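Local atomic coordinates of cell division protein FtsZ 1 (Methanocaldococcus jannaschii, PDB entry 2VAP), a protein that binds GTP and probably hydrolyses it, polymerising into the Z ring at the future division site and recruiting other division proteins. Residues I40-C45 against F126-L131. Residues are numbered along the deposited sequence; the frame is centred on the assembly and turned at random.
With GDP (guanosine-5'-diphosphate), chain B.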
# COMPACT_ATOMS: atom_id res chain seq x y z
N ILE A 40 -0.58 10.38 -9.16
CA ILE A 40 -0.92 9.41 -8.12
C ILE A 40 -1.60 10.09 -6.94
O ILE A 40 -1.16 11.14 -6.47
CB ILE A 40 0.34 8.63 -7.64
CG1 ILE A 40 0.98 7.88 -8.81
CG2 ILE A 40 -0.01 7.66 -6.50
CD1 ILE A 40 2.29 7.18 -8.48
N THR A 41 -2.69 9.48 -6.47
CA THR A 41 -3.40 9.95 -5.29
C THR A 41 -3.51 8.81 -4.26
O THR A 41 -3.84 7.68 -4.62
CB THR A 41 -4.80 10.49 -5.65
OG1 THR A 41 -4.67 11.52 -6.63
CG2 THR A 41 -5.50 11.07 -4.42
N VAL A 42 -3.21 9.13 -3.01
CA VAL A 42 -3.36 8.18 -1.91
C VAL A 42 -4.55 8.61 -1.05
O VAL A 42 -4.58 9.73 -0.54
CB VAL A 42 -2.08 8.08 -1.04
CG1 VAL A 42 -2.24 7.02 0.05
CG2 VAL A 42 -0.86 7.77 -1.91
N VAL A 43 -5.52 7.71 -0.89
CA VAL A 43 -6.72 7.98 -0.10
C VAL A 43 -6.74 7.12 1.16
O VAL A 43 -6.76 5.89 1.09
CB VAL A 43 -8.02 7.74 -0.92
CG1 VAL A 43 -9.25 8.14 -0.11
CG2 VAL A 43 -7.98 8.52 -2.23
N GLY A 44 -6.73 7.79 2.32
CA GLY A 44 -6.79 7.11 3.61
C GLY A 44 -8.16 7.24 4.24
O GLY A 44 -8.67 8.35 4.42
N CYS A 45 -8.76 6.10 4.58
CA CYS A 45 -10.14 6.05 5.05
C CYS A 45 -10.23 5.63 6.51
O CYS A 45 -9.65 4.63 6.92
CB CYS A 45 -10.96 5.09 4.19
SG CYS A 45 -10.77 5.32 2.40
N PHE A 126 -4.18 4.89 -4.73
CA PHE A 126 -3.98 4.00 -3.59
C PHE A 126 -5.09 4.23 -2.57
O PHE A 126 -5.36 5.37 -2.19
CB PHE A 126 -2.62 4.25 -2.94
CG PHE A 126 -1.45 3.71 -3.72
CD1 PHE A 126 -0.92 4.44 -4.78
CD2 PHE A 126 -0.88 2.49 -3.39
CE1 PHE A 126 0.17 3.94 -5.51
CE2 PHE A 126 0.21 1.99 -4.10
CZ PHE A 126 0.73 2.72 -5.16
N ILE A 127 -5.74 3.15 -2.15
CA ILE A 127 -6.74 3.22 -1.08
C ILE A 127 -6.20 2.47 0.13
O ILE A 127 -5.91 1.27 0.05
CB ILE A 127 -8.11 2.62 -1.51
CG1 ILE A 127 -8.66 3.35 -2.74
CG2 ILE A 127 -9.12 2.71 -0.37
CD1 ILE A 127 -8.34 2.67 -4.06
N THR A 128 -6.06 3.17 1.25
CA THR A 128 -5.49 2.58 2.45
C THR A 128 -6.36 2.78 3.69
O THR A 128 -6.95 3.85 3.89
CB THR A 128 -4.03 3.05 2.70
OG1 THR A 128 -3.45 2.28 3.77
CG2 THR A 128 -3.96 4.54 3.04
N CYS A 129 -6.44 1.74 4.52
CA CYS A 129 -7.18 1.77 5.77
C CYS A 129 -6.87 0.54 6.60
O CYS A 129 -6.27 -0.42 6.11
CB CYS A 129 -8.69 1.84 5.50
SG CYS A 129 -9.42 0.32 4.84
N GLY A 130 -7.28 0.57 7.87
CA GLY A 130 -7.32 -0.62 8.69
C GLY A 130 -8.72 -1.20 8.58
O GLY A 130 -9.69 -0.55 8.97
N LEU A 131 -8.83 -2.40 8.03
CA LEU A 131 -10.13 -3.06 7.93
C LEU A 131 -10.54 -3.61 9.29
O LEU A 131 -9.70 -4.02 10.08
CB LEU A 131 -10.11 -4.18 6.88
CG LEU A 131 -9.96 -3.80 5.40
CD1 LEU A 131 -9.76 -5.04 4.56
CD2 LEU A 131 -11.16 -3.00 4.89
PB GDP B . -12.71 3.20 11.59
O1B GDP B . -14.16 3.01 11.93
O2B GDP B . -12.32 4.64 11.84
O3B GDP B . -12.48 2.84 10.14
O3A GDP B . -11.85 2.22 12.54
PA GDP B . -10.27 2.39 12.83
O1A GDP B . -9.54 2.92 11.63
O2A GDP B . -10.03 3.25 14.05
O5' GDP B . -9.82 0.88 13.13
C5' GDP B . -10.04 -0.14 12.16
C4' GDP B . -8.93 -1.17 12.26
O4' GDP B . -7.66 -0.54 12.08
C3' GDP B . -8.90 -1.82 13.64
O3' GDP B . -9.66 -3.03 13.66
C2' GDP B . -7.42 -2.05 13.90
O2' GDP B . -7.03 -3.34 13.44
C1' GDP B . -6.72 -1.01 13.05
N9 GDP B . -6.23 0.14 13.86
C8 GDP B . -6.86 0.77 14.88
N7 GDP B . -6.10 1.78 15.38
C5 GDP B . -4.96 1.81 14.68
C6 GDP B . -3.71 2.62 14.67
O6 GDP B . -3.55 3.56 15.48
N1 GDP B . -2.76 2.32 13.77
C2 GDP B . -2.90 1.32 12.88
N2 GDP B . -1.91 1.07 12.00
N3 GDP B . -4.01 0.54 12.83
C4 GDP B . -5.05 0.73 13.68
O HOH W 1 -8.88 2.93 8.89
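Two central parallel strands of the Rossmann-like GTPase sheet, 40-45 and 124-130, lie side by side here, pairing Val42 with Phe126, Val43 with Ile127 and Gly44 with Thr128. The bonding is that of a parallel ladder: Phe126 N gives its hydrogen to Thr41 O, Val43 N to Phe126 O, Thr128 N to Val43 O and Cys45 N to Thr128 O, all within 2.7 to 3.0 Å.

On the face carrying Val42 and Phe126, helix 204-227 covers the sheet. Phe126 CG stands beside its own backbone N (chi1 -75°), which carries the ring back toward Ile40, whose CG2 meets the ring edge at CD1 (3.8 Å). Val42 packs both methyls against Phe126 CB; branched valine and flat phenylalanine fill the hydrophobic layer beneath the helix, where Phe126 touches Leu222 and Val223. Thr128 packs CG2 on Gly44 CA (3.9 Å), while its OG1, anti to the backbone N, donates a hydrogen bond to Val157 O of strand 153-160, satisfying a buried hydroxyl.

Val43, Ile127, Cys45 and Cys129 face helix 135-149. Cys45 SG reaches Ile127 CG2 (4.1 Å). Cys129 CB lies 3.3 Å from Cys45 O, and with Ser139 and Ala140 against the cysteines, small side chains suit this tight place.

Toward Cys45 and Cys129 the CA atoms draw apart, to 5.3 Å, and a water bridges the segments: it donates to Cys45 O and GDP O1A and accepts from Gly130 N. Gly130 O touches GDP C5' (3.2 Å); a CB would hit O4'. Nucleotide binding at this edge, beside a glycine-rich strand-turn-helix, is general to Rossmann-type folds; the glycine-rich phosphate loop that follows, with Gly134, Thr135 and Gly136, marks the tubulin/FtsZ family.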